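PDB 6OYC: glycosylation Associate Protein 2 from Streptococcus agalactiae serotype V, which probably serves glycosylation and export of a surface glycoprotein through the accessory Sec system, working in a complex with its partners Gap1 and Gap3. Local coordinates for residues L358-S361 and S362-I366; L47-S50 and K51-K55; L118-Q121 and F122-G125; T466-S469 and D470-Y474. All coordinates share one frame; numbering follows the deposited sequence.

Contact 1 (L358-S361 and S362-I366); sequences LNFS and SDQLI
Ser361 O takes the backbone N-H of Gln364 at 2.8 Å, the shortest hydrogen bond of the turn, while Ser361 N donates to the side-chain amide oxygen of Gln364. Gln364 OE1 lies 2.9 Å from Ser361 N, with an N-H...O angle of 164°; the donor lies in the carbonyl plane of the amide, on a lone pair, which helps set how the amide is turned. By contrast, Gln364 N approaches Ser361 O from above the carbonyl plane, 53° out of it. Gln364 can close this ring because CG stands anti to its carbonyl carbon (chi1 -57°) and the chain then runs extended back along the turn. A third, weak bond joins Asp363 N to Ser361 OG at 3.3 Å. The aliphatic root of Gln364 meets Phe360, CB to CB at 3.9 Å; the two side chains cross nearly at right angles. One face of the Phe360 ring is covered by Leu358 CB, 3.6 Å above the plane. Asp363 OD1 is hydrogen-bonded to His387 ND1. This is a 3-10 turn following the Schellman motif at Asn359: it links helix 341-358 to strand 365-370 of the mixed sheet, as in the crossover connections of alpha/beta-hydrolase folds.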
ATOM      1  N   LEU B 358      16.252  11.623   1.123  1.00 42.96           N
ATOM      2  CA  LEU B 358      16.652  12.416  -0.035  1.00 47.28           C
ATOM      3  C   LEU B 358      17.442  13.669   0.347  1.00 52.33           C
ATOM      4  O   LEU B 358      17.950  14.355  -0.545  1.00 49.13           O
ATOM      5  CB  LEU B 358      15.419  12.822  -0.844  1.00 43.73           C
ATOM      6  CG  LEU B 358      14.769  11.722  -1.684  1.00 46.22           C
ATOM      7  CD1 LEU B 358      13.394  12.159  -2.146  1.00 44.49           C
ATOM      8  CD2 LEU B 358      15.638  11.363  -2.878  1.00 44.46           C
ATOM      9  N   ASN B 359      17.565  13.956   1.645  1.00 50.79           N
ATOM     10  CA  ASN B 359      18.047  15.240   2.154  1.00 56.44           C
ATOM     11  C   ASN B 359      17.343  16.408   1.468  1.00 57.64           C
ATOM     12  O   ASN B 359      17.961  17.395   1.068  1.00 57.14           O
ATOM     13  CB  ASN B 359      19.566  15.365   2.037  1.00 61.12           C
ATOM     14  CG  ASN B 359      20.169  16.121   3.213  1.00 73.37           C
ATOM     15  OD1 ASN B 359      19.856  17.295   3.448  1.00 75.88           O
ATOM     16  ND2 ASN B 359      21.017  15.436   3.980  1.00 76.46           N
ATOM     17  N   PHE B 360      16.034  16.282   1.319  1.00 51.54           N
ATOM     18  CA  PHE B 360      15.202  17.387   0.889  1.00 51.57           C
ATOM     19  C   PHE B 360      14.597  18.059   2.111  1.00 54.51           C
ATOM     20  O   PHE B 360      14.490  17.464   3.187  1.00 56.92           O
ATOM     21  CB  PHE B 360      14.090  16.915  -0.050  1.00 51.35           C
ATOM     22  CG  PHE B 360      14.575  16.408  -1.373  1.00 51.26           C
ATOM     23  CD1 PHE B 360      15.922  16.409  -1.684  1.00 48.74           C
ATOM     24  CD2 PHE B 360      13.669  15.913  -2.309  1.00 47.91           C
ATOM     25  CE1 PHE B 360      16.364  15.936  -2.903  1.00 52.12           C
ATOM     26  CE2 PHE B 360      14.101  15.440  -3.526  1.00 47.67           C
ATOM     27  CZ  PHE B 360      15.457  15.451  -3.826  1.00 52.44           C
ATOM     28  N   SER B 361      14.199  19.311   1.935  1.00 55.38           N
ATOM     29  CA  SER B 361      13.491  20.049   2.966  1.00 59.94           C
ATOM     30  C   SER B 361      11.999  20.073   2.654  1.00 56.04           C
ATOM     31  O   SER B 361      11.559  19.661   1.580  1.00 55.51           O
ATOM     32  CB  SER B 361      14.030  21.479   3.080  1.00 59.42           C
ATOM     33  OG  SER B 361      13.521  22.293   2.033  1.00 59.88           O
ATOM     34  N   SER B 362      11.227  20.584   3.623  1.00 61.67           N
ATOM     35  CA  SER B 362       9.783  20.738   3.463  1.00 53.94           C
ATOM     36  C   SER B 362       9.434  21.463   2.173  1.00 57.07           C
ATOM     37  O   SER B 362       8.474  21.099   1.483  1.00 57.85           O
ATOM     38  CB  SER B 362       9.203  21.502   4.654  1.00 54.13           C
ATOM     39  OG  SER B 362       9.434  20.811   5.864  1.00 59.35           O
ATOM     40  N   ASP B 363      10.196  22.495   1.828  1.00 60.13           N
ATOM     41  CA  ASP B 363       9.889  23.244   0.620  1.00 59.36           C
ATOM     42  C   ASP B 363      10.278  22.502  -0.643  1.00 58.23           C
ATOM     43  O   ASP B 363      10.145  23.059  -1.736  1.00 56.25           O
ATOM     44  CB  ASP B 363      10.570  24.613   0.648  1.00 66.26           C
ATOM     45  CG  ASP B 363       9.680  25.708   0.087  1.00 68.65           C
ATOM     46  OD1 ASP B 363       9.379  25.676  -1.129  1.00 68.25           O
ATOM     47  OD2 ASP B 363       9.262  26.591   0.862  1.00 74.27           O
ATOM     48  N   GLN B 364      10.751  21.265  -0.530  1.00 55.25           N
ATOM     49  CA  GLN B 364      10.960  20.416  -1.692  1.00 53.53           C
ATOM     50  C   GLN B 364      10.001  19.221  -1.686  1.00 56.54           C
ATOM     51  O   GLN B 364      10.290  18.171  -2.269  1.00 54.45           O
ATOM     52  CB  GLN B 364      12.428  19.995  -1.756  1.00 58.34           C
ATOM     53  CG  GLN B 364      13.378  21.211  -1.803  1.00 52.61           C
ATOM     54  CD  GLN B 364      14.845  20.873  -1.577  1.00 58.52           C
ATOM     55  OE1 GLN B 364      15.243  20.439  -0.493  1.00 55.31           O
ATOM     56  NE2 GLN B 364      15.666  21.098  -2.603  1.00 67.59           N
ATOM     57  N   LEU B 365       8.829  19.394  -1.059  1.00 55.49           N
ATOM     58  CA  LEU B 365       7.824  18.348  -0.896  1.00 51.69           C
ATOM     59  C   LEU B 365       6.479  18.789  -1.471  1.00 48.89           C
ATOM     60  O   LEU B 365       6.034  19.914  -1.229  1.00 52.06           O
ATOM     61  CB  LEU B 365       7.657  17.999   0.587  1.00 52.00           C
ATOM     62  CG  LEU B 365       6.392  17.220   0.944  1.00 50.05           C
ATOM     63  CD1 LEU B 365       6.478  15.834   0.320  1.00 44.34           C
ATOM     64  CD2 LEU B 365       6.198  17.133   2.457  1.00 44.06           C
ATOM     65  N   ILE B 366       5.816  17.895  -2.209  1.00 50.52           N
ATOM     66  CA  ILE B 366       4.493  18.157  -2.791  1.00 51.50           C
ATOM     67  C   ILE B 366       3.537  17.035  -2.404  1.00 44.88           C
ATOM     68  O   ILE B 366       3.781  15.868  -2.740  1.00 45.56           O
ATOM     69  CB  ILE B 366       4.554  18.282  -4.322  1.00 49.78           C
ATOM     70  CG1 ILE B 366       5.538  19.383  -4.717  1.00 56.66           C
ATOM     71  CG2 ILE B 366       3.150  18.535  -4.902  1.00 45.14           C
ATOM     72  CD1 ILE B 366       5.975  19.267  -6.130  1.00 57.55           C
TER

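Contact 2 (L47-S50 and K51-K55)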
ATOM      1  N   LEU B  47      17.798  -6.537 -27.019  1.00 39.60           N
ATOM      2  CA  LEU B  47      16.733  -5.536 -26.956  1.00 43.88           C
ATOM      3  C   LEU B  47      16.500  -4.884 -28.314  1.00 47.48           C
ATOM      4  O   LEU B  47      15.348  -4.674 -28.719  1.00 46.43           O
ATOM      5  CB  LEU B  47      17.060  -4.465 -25.922  1.00 37.68           C
ATOM      6  CG  LEU B  47      17.035  -4.872 -24.447  1.00 46.52           C
ATOM      7  CD1 LEU B  47      17.593  -3.728 -23.603  1.00 32.53           C
ATOM      8  CD2 LEU B  47      15.626  -5.292 -23.965  1.00 36.94           C
ATOM      9  N   THR B  48      17.583  -4.535 -29.019  1.00 43.47           N
ATOM     10  CA  THR B  48      17.454  -3.952 -30.351  1.00 45.22           C
ATOM     11  C   THR B  48      16.716  -4.905 -31.283  1.00 46.62           C
ATOM     12  O   THR B  48      15.704  -4.546 -31.895  1.00 45.33           O
ATOM     13  CB  THR B  48      18.837  -3.609 -30.918  1.00 41.92           C
ATOM     14  OG1 THR B  48      19.447  -2.604 -30.102  1.00 44.41           O
ATOM     15  CG2 THR B  48      18.721  -3.084 -32.355  1.00 42.41           C
ATOM     16  N   SER B  49      17.223  -6.133 -31.399  1.00 45.15           N
ATOM     17  CA  SER B  49      16.560  -7.146 -32.207  1.00 50.86           C
ATOM     18  C   SER B  49      15.075  -7.237 -31.868  1.00 53.67           C
ATOM     19  O   SER B  49      14.220  -7.128 -32.754  1.00 60.13           O
ATOM     20  CB  SER B  49      17.261  -8.487 -32.018  1.00 46.47           C
ATOM     21  OG  SER B  49      16.533  -9.513 -32.659  1.00 59.52           O
ATOM     22  N   SER B  50      14.748  -7.366 -30.577  1.00 52.94           N
ATOM     23  CA  SER B  50      13.351  -7.500 -30.159  1.00 54.66           C
ATOM     24  C   SER B  50      12.479  -6.380 -30.710  1.00 59.03           C
ATOM     25  O   SER B  50      11.390  -6.635 -31.234  1.00 63.26           O
ATOM     26  CB  SER B  50      13.246  -7.530 -28.631  1.00 50.45           C
ATOM     27  OG  SER B  50      13.764  -8.739 -28.109  1.00 47.64           O
ATOM     28  N   LYS B  51      12.934  -5.128 -30.590  1.00 54.12           N
ATOM     29  CA  LYS B  51      12.083  -4.013 -30.984  1.00 58.71           C
ATOM     30  C   LYS B  51      11.880  -3.984 -32.497  1.00 63.85           C
ATOM     31  O   LYS B  51      10.824  -3.549 -32.971  1.00 66.79           O
ATOM     32  CB  LYS B  51      12.640  -2.684 -30.478  1.00 59.34           C
ATOM     33  CG  LYS B  51      12.095  -1.467 -31.227  1.00 66.82           C
ATOM     34  CD  LYS B  51      11.987  -0.221 -30.354  1.00 80.79           C
ATOM     35  CE  LYS B  51      12.353   1.032 -31.156  1.00 88.53           C
ATOM     36  NZ  LYS B  51      12.313   2.290 -30.361  1.00 89.91           N
ATOM     37  N   LEU B  52      12.845  -4.482 -33.271  1.00 56.27           N
ATOM     38  CA  LEU B  52      12.650  -4.530 -34.713  1.00 62.26           C
ATOM     39  C   LEU B  52      11.716  -5.651 -35.148  1.00 70.19           C
ATOM     40  O   LEU B  52      11.176  -5.589 -36.257  1.00 67.39           O
ATOM     41  CB  LEU B  52      13.992  -4.660 -35.428  1.00 63.25           C
ATOM     42  CG  LEU B  52      14.829  -3.374 -35.323  1.00 70.53           C
ATOM     43  CD1 LEU B  52      16.294  -3.599 -35.705  1.00 61.74           C
ATOM     44  CD2 LEU B  52      14.208  -2.232 -36.132  1.00 70.61           C
ATOM     45  N   LEU B  53      11.510  -6.663 -34.305  1.00 67.18           N
ATOM     46  CA  LEU B  53      10.582  -7.746 -34.600  1.00 67.52           C
ATOM     47  C   LEU B  53       9.236  -7.555 -33.920  1.00 70.69           C
ATOM     48  O   LEU B  53       8.417  -8.475 -33.937  1.00 76.67           O
ATOM     49  CB  LEU B  53      11.169  -9.096 -34.188  1.00 64.14           C
ATOM     50  CG  LEU B  53      12.625  -9.413 -34.522  1.00 68.86           C
ATOM     51  CD1 LEU B  53      12.883 -10.889 -34.308  1.00 64.02           C
ATOM     52  CD2 LEU B  53      12.982  -9.002 -35.942  1.00 97.12           C
ATOM     53  N   GLN B  54       8.999  -6.388 -33.318  1.00 70.57           N
ATOM     54  CA  GLN B  54       7.814  -6.128 -32.509  1.00 76.06           C
ATOM     55  C   GLN B  54       7.484  -7.310 -31.596  1.00 71.87           C
ATOM     56  O   GLN B  54       6.316  -7.662 -31.408  1.00 78.14           O
ATOM     57  CB  GLN B  54       6.638  -5.758 -33.414  1.00 82.63           C
ATOM     58  CG  GLN B  54       7.001  -4.684 -34.438  1.00 82.33           C
ATOM     59  CD  GLN B  54       5.839  -4.307 -35.334  1.00 93.38           C
ATOM     60  OE1 GLN B  54       5.783  -4.708 -36.498  1.00 89.87           O
ATOM     61  NE2 GLN B  54       4.906  -3.529 -34.798  1.00 95.97           N
ATOM     62  N   LYS B  55       8.520  -7.938 -31.051  1.00 70.34           N
ATOM     63  CA  LYS B  55       8.405  -8.893 -29.962  1.00 68.43           C
ATOM     64  C   LYS B  55       8.723  -8.197 -28.644  1.00 66.01           C
ATOM     65  O   LYS B  55       9.551  -7.281 -28.588  1.00 67.53           O
ATOM     66  CB  LYS B  55       9.352 -10.077 -30.166  1.00 63.15           C
ATOM     67  CG  LYS B  55       9.195 -10.778 -31.501  1.00 68.91           C
ATOM     68  CD  LYS B  55       8.270 -11.994 -31.405  1.00 74.56           C
ATOM     69  CE  LYS B  55       6.830 -11.639 -31.749  1.00 74.75           C
ATOM     70  NZ  LYS B  55       5.995 -12.867 -31.825  1.00 75.26           N
TER
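Lys55 N reaches back five residues to Ser50 O, 3.2 Å away, across a residue of positive phi, Gln54 (phi 43°). The N-H...O angle of 149° supports a true bond. This bond and the weak link from Gln54 N to Lys51 O, at 3.4 Å, make the Schellman motif that ends helix 36-52, with Gln54 as its C-prime residue. Separately, Ser50 O receives Leu53 N in a weak bond, so two N-H groups converge on one carbonyl at the end of the helix. One turn earlier the helical pattern is intact: Lys51 N binds Leu47 O at 3.1 Å and Leu52 N binds Thr48 O at 3.2 Å. Thr48 CG2 and Leu52 CD1, 4.2 Å apart, lie alongside each other and point the same way; Thr48 CG2 is opposite its own backbone N (OG1 chi1 -64°), which leaves OG1 beside that N, where it bonds to Asn44 O. Leu53 CG sits 3.3 Å from Ser49 O. Ser50 is the buried residue of the turn: its OG bonds to Tyr46 O, and its side chain touches Pro57, while Ser50 CB approaches Lys55 O at 3.7 Å.

Contact 3 (L118-Q121 and F122-G125); sequences LIRQ and FYKG
This is a one-turn contact within helix 115-125, where an apolar pair and a basic pair look to different sides of the helix: Leu118 packs on Phe122, and Arg120 runs beside Lys124. Regular i to i+4 bonding underlies both, the straightest bond being Phe122 N to Leu118 O (2.8 Å, N-H...O angle 174°). Leu118 CG lies over one face of the Phe122 ring, 4.0 Å from its centroid and 19° off the normal, a CH-pi contact displaced toward the rim; Leu118 CD1 adds an approach of 3.6 Å to Phe122 CE1. Leu118 has CG swung opposite the backbone N (chi1 -175°), which brings CG over the ring. Leu64 and Ala62 of strand 62-65 touch this pair, tying the helix to the parallel sheet. Arg120 and Lys124 extend the same way, with Lys124 CE over one guanidinium face, 3.8 Å above the plane. Although Arg120 NH2 and Lys124 NZ are only 3.6 Å apart, both form salt bridges to Glu233, and Lys124 has another to Asp235. The two cations thus share Glu233, which probably offsets their charges, and the bridges tie this helix to the neighbouring beta-rich part of the chain.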
ATOM      1  N   LEU B 118      16.209 -16.875  -0.406  1.00 33.60           N
ATOM      2  CA  LEU B 118      16.178 -15.871  -1.465  1.00 33.64           C
ATOM      3  C   LEU B 118      15.681 -16.465  -2.773  1.00 31.65           C
ATOM      4  O   LEU B 118      14.918 -15.821  -3.501  1.00 29.97           O
ATOM      5  CB  LEU B 118      17.563 -15.247  -1.661  1.00 30.06           C
ATOM      6  CG  LEU B 118      17.546 -14.103  -2.687  1.00 30.74           C
ATOM      7  CD1 LEU B 118      16.584 -12.999  -2.226  1.00 27.25           C
ATOM      8  CD2 LEU B 118      18.951 -13.546  -2.962  1.00 31.38           C
ATOM      9  N   ILE B 119      16.107 -17.688  -3.091  1.00 29.18           N
ATOM     10  CA  ILE B 119      15.601 -18.354  -4.286  1.00 32.58           C
ATOM     11  C   ILE B 119      14.078 -18.482  -4.219  1.00 34.25           C
ATOM     12  O   ILE B 119      13.369 -18.181  -5.185  1.00 33.74           O
ATOM     13  CB  ILE B 119      16.278 -19.725  -4.448  1.00 36.67           C
ATOM     14  CG1 ILE B 119      17.746 -19.518  -4.819  1.00 31.46           C
ATOM     15  CG2 ILE B 119      15.504 -20.611  -5.466  1.00 31.86           C
ATOM     16  CD1 ILE B 119      18.624 -20.652  -4.436  1.00 35.41           C
ATOM     17  N   ARG B 120      13.558 -18.923  -3.069  1.00 30.18           N
ATOM     18  CA  ARG B 120      12.113 -19.074  -2.910  1.00 34.71           C
ATOM     19  C   ARG B 120      11.401 -17.731  -3.043  1.00 32.34           C
ATOM     20  O   ARG B 120      10.337 -17.642  -3.668  1.00 33.28           O
ATOM     21  CB  ARG B 120      11.811 -19.714  -1.547  1.00 37.10           C
ATOM     22  CG  ARG B 120      10.432 -20.322  -1.410  1.00 45.07           C
ATOM     23  CD  ARG B 120      10.285 -21.500  -2.361  1.00 47.52           C
ATOM     24  NE  ARG B 120       9.033 -22.240  -2.205  1.00 50.05           N
ATOM     25  CZ  ARG B 120       8.623 -23.167  -3.071  1.00 48.80           C
ATOM     26  NH1 ARG B 120       9.362 -23.449  -4.141  1.00 45.57           N
ATOM     27  NH2 ARG B 120       7.479 -23.804  -2.877  1.00 43.93           N
ATOM     28  N   GLN B 121      11.977 -16.675  -2.458  1.00 33.74           N
ATOM     29  CA  GLN B 121      11.395 -15.336  -2.562  1.00 33.52           C
ATOM     30  C   GLN B 121      11.382 -14.839  -4.006  1.00 31.40           C
ATOM     31  O   GLN B 121      10.402 -14.240  -4.459  1.00 28.75           O
ATOM     32  CB  GLN B 121      12.166 -14.352  -1.685  1.00 32.89           C
ATOM     33  CG  GLN B 121      12.029 -14.588  -0.192  1.00 34.93           C
ATOM     34  CD  GLN B 121      12.978 -13.691   0.615  1.00 38.95           C
ATOM     35  OE1 GLN B 121      14.176 -13.631   0.347  1.00 34.30           O
ATOM     36  NE2 GLN B 121      12.436 -12.988   1.591  1.00 39.03           N
ATOM     37  N   PHE B 122      12.482 -15.037  -4.731  1.00 30.09           N
ATOM     38  CA  PHE B 122      12.471 -14.768  -6.167  1.00 30.38           C
ATOM     39  C   PHE B 122      11.321 -15.522  -6.835  1.00 32.19           C
ATOM     40  O   PHE B 122      10.476 -14.931  -7.530  1.00 30.13           O
ATOM     41  CB  PHE B 122      13.814 -15.182  -6.794  1.00 25.89           C
ATOM     42  CG  PHE B 122      14.952 -14.223  -6.537  1.00 32.16           C
ATOM     43  CD1 PHE B 122      14.748 -13.025  -5.849  1.00 32.24           C
ATOM     44  CD2 PHE B 122      16.234 -14.513  -7.009  1.00 31.47           C
ATOM     45  CE1 PHE B 122      15.820 -12.132  -5.634  1.00 33.52           C
ATOM     46  CE2 PHE B 122      17.306 -13.639  -6.793  1.00 28.82           C
ATOM     47  CZ  PHE B 122      17.101 -12.455  -6.101  1.00 31.36           C
ATOM     48  N   TYR B 123      11.265 -16.839  -6.600  1.00 28.90           N
ATOM     49  CA  TYR B 123      10.305 -17.697  -7.291  1.00 33.15           C
ATOM     50  C   TYR B 123       8.868 -17.215  -7.098  1.00 30.37           C
ATOM     51  O   TYR B 123       8.061 -17.259  -8.029  1.00 31.54           O
ATOM     52  CB  TYR B 123      10.445 -19.135  -6.793  1.00 32.25           C
ATOM     53  CG  TYR B 123       9.791 -20.152  -7.701  1.00 36.22           C
ATOM     54  CD1 TYR B 123      10.059 -20.153  -9.064  1.00 35.01           C
ATOM     55  CD2 TYR B 123       8.917 -21.113  -7.203  1.00 36.29           C
ATOM     56  CE1 TYR B 123       9.488 -21.069  -9.906  1.00 35.71           C
ATOM     57  CE2 TYR B 123       8.332 -22.050  -8.053  1.00 39.76           C
ATOM     58  CZ  TYR B 123       8.625 -22.011  -9.406  1.00 37.05           C
ATOM     59  OH  TYR B 123       8.069 -22.904 -10.276  1.00 39.32           O
ATOM     60  N   LYS B 124       8.523 -16.740  -5.907  1.00 28.78           N
ATOM     61  CA  LYS B 124       7.119 -16.457  -5.642  1.00 33.37           C
ATOM     62  C   LYS B 124       6.846 -15.001  -5.312  1.00 33.54           C
ATOM     63  O   LYS B 124       5.693 -14.659  -5.023  1.00 32.20           O
ATOM     64  CB  LYS B 124       6.603 -17.382  -4.530  1.00 32.49           C
ATOM     65  CG  LYS B 124       6.534 -18.857  -5.007  1.00 31.68           C
ATOM     66  CD  LYS B 124       5.503 -19.679  -4.241  1.00 31.93           C
ATOM     67  CE  LYS B 124       5.459 -21.128  -4.751  1.00 35.14           C
ATOM     68  NZ  LYS B 124       4.524 -21.998  -3.936  1.00 32.79           N
ATOM     69  N   GLY B 125       7.858 -14.124  -5.401  1.00 30.80           N
ATOM     70  CA  GLY B 125       7.697 -12.756  -4.946  1.00 31.57           C
ATOM     71  C   GLY B 125       7.977 -11.675  -5.969  1.00 31.68           C
ATOM     72  O   GLY B 125       7.921 -10.493  -5.625  1.00 31.84           O
TER

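Contact 4 (T466-S469 and D470-Y474); sequences TAFS and DLLQY
The Phe468 side chain sets CG anti to its backbone N (chi1 178°), while Leu472, one turn on, sets CG opposite its carbonyl carbon (chi1 -58°); these two settings bring the leucine methyl onto the ring. Leu472 CD1 stands over one face of Phe468, 3.6 Å from the centroid and 19° off the normal, which meets the geometry of a CH-pi contact. The methyl is offset toward the rim, with Leu472 CD1 3.5 Å from Phe468 CZ. In the backbone, Leu472 N bonds to Phe468 O at 3.3 Å, and Gln473 N to Ser469 O at 3.2 Å. At the beginning of the helix, Asp470 N donates to Thr466 O at 2.9 Å. The Asp470 carboxylate also lies against the Thr466 hydroxyl, but that approach is implausibly short in the model and its detail is doubtful; Asp470 OD2 has a second partner in Asn397 ND2. Phe468 and Leu472 both touch Ile482 of strand 482-487, and Phe468 also reaches Leu455 and Tyr457 of strand 452-458. The helix thus packs on the two strands it connects, as a beta-alpha-beta unit of strand 452-458, helix 467-473 and strand 482-487, consistent with an alpha/beta-hydrolase-like fold.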
ATOM      1  N   THR B 466     -19.098  22.695   0.650  1.00 67.01           N
ATOM      2  CA  THR B 466     -18.443  23.751   1.415  1.00 63.80           C
ATOM      3  C   THR B 466     -16.908  23.680   1.411  1.00 69.96           C
ATOM      4  O   THR B 466     -16.270  24.546   2.023  1.00 69.42           O
ATOM      5  CB  THR B 466     -18.970  23.682   2.857  1.00 67.78           C
ATOM      6  OG1 THR B 466     -18.263  24.592   3.700  1.00 73.23           O
ATOM      7  CG2 THR B 466     -18.860  22.271   3.420  1.00 73.43           C
ATOM      8  N   ALA B 467     -16.308  22.698   0.731  1.00 67.85           N
ATOM      9  CA  ALA B 467     -14.894  22.391   0.943  1.00 63.82           C
ATOM     10  C   ALA B 467     -13.991  23.554   0.526  1.00 62.07           C
ATOM     11  O   ALA B 467     -13.204  24.065   1.334  1.00 59.07           O
ATOM     12  CB  ALA B 467     -14.524  21.108   0.193  1.00 57.37           C
ATOM     13  N   PHE B 468     -14.072  23.969  -0.741  1.00 62.88           N
ATOM     14  CA  PHE B 468     -13.211  25.050  -1.217  1.00 63.63           C
ATOM     15  C   PHE B 468     -13.405  26.317  -0.393  1.00 65.00           C
ATOM     16  O   PHE B 468     -12.434  26.890   0.116  1.00 67.45           O
ATOM     17  CB  PHE B 468     -13.474  25.331  -2.698  1.00 66.39           C
ATOM     18  CG  PHE B 468     -12.651  26.466  -3.246  1.00 70.09           C
ATOM     19  CD1 PHE B 468     -11.354  26.686  -2.797  1.00 68.19           C
ATOM     20  CD2 PHE B 468     -13.178  27.332  -4.186  1.00 71.37           C
ATOM     21  CE1 PHE B 468     -10.601  27.741  -3.294  1.00 68.95           C
ATOM     22  CE2 PHE B 468     -12.421  28.386  -4.691  1.00 73.30           C
ATOM     23  CZ  PHE B 468     -11.130  28.587  -4.240  1.00 68.74           C
ATOM     24  N   SER B 469     -14.655  26.765  -0.246  1.00 67.59           N
ATOM     25  CA  SER B 469     -14.936  27.997   0.489  1.00 66.61           C
ATOM     26  C   SER B 469     -14.340  27.957   1.888  1.00 69.95           C
ATOM     27  O   SER B 469     -13.629  28.881   2.296  1.00 71.06           O
ATOM     28  CB  SER B 469     -16.444  28.239   0.566  1.00 63.46           C
ATOM     29  OG  SER B 469     -17.082  27.833  -0.626  1.00 72.62           O
ATOM     30  N   ASP B 470     -14.615  26.882   2.635  1.00 71.14           N
ATOM     31  CA  ASP B 470     -14.087  26.757   3.991  1.00 69.36           C
ATOM     32  C   ASP B 470     -12.588  26.949   4.037  1.00 67.49           C
ATOM     33  O   ASP B 470     -12.058  27.500   5.009  1.00 68.15           O
ATOM     34  CB  ASP B 470     -14.412  25.388   4.562  1.00 63.30           C
ATOM     35  CG  ASP B 470     -15.844  25.239   4.885  1.00 68.34           C
ATOM     36  OD1 ASP B 470     -16.519  26.277   5.031  1.00 74.35           O
ATOM     37  OD2 ASP B 470     -16.315  24.090   4.976  1.00 71.06           O
ATOM     38  N   LEU B 471     -11.890  26.494   2.999  1.00 63.52           N
ATOM     39  CA  LEU B 471     -10.436  26.553   3.003  1.00 70.44           C
ATOM     40  C   LEU B 471      -9.933  27.991   2.873  1.00 72.18           C
ATOM     41  O   LEU B 471      -8.981  28.385   3.559  1.00 70.91           O
ATOM     42  CB  LEU B 471      -9.884  25.671   1.880  1.00 64.50           C
ATOM     43  CG  LEU B 471      -8.368  25.513   1.898  1.00 58.27           C
ATOM     44  CD1 LEU B 471      -7.917  25.070   3.282  1.00 52.83           C
ATOM     45  CD2 LEU B 471      -7.931  24.534   0.829  1.00 52.39           C
ATOM     46  N   LEU B 472     -10.562  28.789   2.006  1.00 70.11           N
ATOM     47  CA  LEU B 472     -10.177  30.190   1.882  1.00 74.92           C
ATOM     48  C   LEU B 472     -10.379  30.932   3.194  1.00 81.03           C
ATOM     49  O   LEU B 472      -9.519  31.719   3.609  1.00 85.31           O
ATOM     50  CB  LEU B 472     -10.978  30.857   0.770  1.00 67.25           C
ATOM     51  CG  LEU B 472     -10.833  30.210  -0.602  1.00 68.72           C
ATOM     52  CD1 LEU B 472     -12.145  30.247  -1.342  1.00 66.30           C
ATOM     53  CD2 LEU B 472      -9.761  30.914  -1.399  1.00 71.66           C
ATOM     54  N   GLN B 473     -11.503  30.677   3.869  1.00 78.47           N
ATOM     55  CA  GLN B 473     -11.801  31.366   5.118  1.00 86.25           C
ATOM     56  C   GLN B 473     -10.667  31.234   6.127  1.00 92.21           C
ATOM     57  O   GLN B 473     -10.466  32.132   6.953  1.00 98.56           O
ATOM     58  CB  GLN B 473     -13.108  30.832   5.707  1.00 82.45           C
ATOM     59  CG  GLN B 473     -14.332  31.114   4.841  1.00 88.14           C
ATOM     60  CD  GLN B 473     -15.654  30.713   5.506  1.00 91.50           C
ATOM     61  OE1 GLN B 473     -15.874  30.965   6.697  1.00 91.10           O
ATOM     62  NE2 GLN B 473     -16.543  30.091   4.727  1.00 85.25           N
ATOM     63  N   TYR B 474      -9.900  30.140   6.062  1.00 88.35           N
ATOM     64  CA  TYR B 474      -8.814  29.933   7.012  1.00 87.91           C
ATOM     65  C   TYR B 474      -7.546  30.677   6.641  1.00 91.27           C
ATOM     66  O   TYR B 474      -6.590  30.663   7.420  1.00 95.05           O
ATOM     67  CB  TYR B 474      -8.511  28.448   7.167  1.00 80.14           C
ATOM     68  CG  TYR B 474      -9.172  27.903   8.400  1.00 85.35           C
ATOM     69  CD1 TYR B 474     -10.425  27.298   8.334  1.00 79.67           C
ATOM     70  CD2 TYR B 474      -8.572  28.047   9.644  1.00 82.51           C
ATOM     71  CE1 TYR B 474     -11.050  26.814   9.479  1.00 78.55           C
ATOM     72  CE2 TYR B 474      -9.189  27.579  10.781  1.00 79.17           C
ATOM     73  CZ  TYR B 474     -10.426  26.955  10.698  1.00 79.75           C
ATOM     74  OH  TYR B 474     -11.046  26.478  11.833  1.00 75.89           O
TER

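Along the chain the order is contact 2, contact 3, contact 1, contact 4, and no two touch. Contacts 2 and 3 sit in helices 36-52 and 115-125 of the N-terminal part, around the five-stranded parallel sheet, with centres 29 Å apart. Contacts 1 and 4 belong to the later, alpha/beta-hydrolase-like part, built on the mixed eight-stranded sheet: one leads into strand 365-370, the other lies between strands 452-458 and 482-487, and their centres are 26 Å apart. The longest separation, 54 Å between centres, is that of contacts 2 and 4. Each contact is therefore local packing within its own part, with contact 3 also reaching the beta-rich part through Glu233.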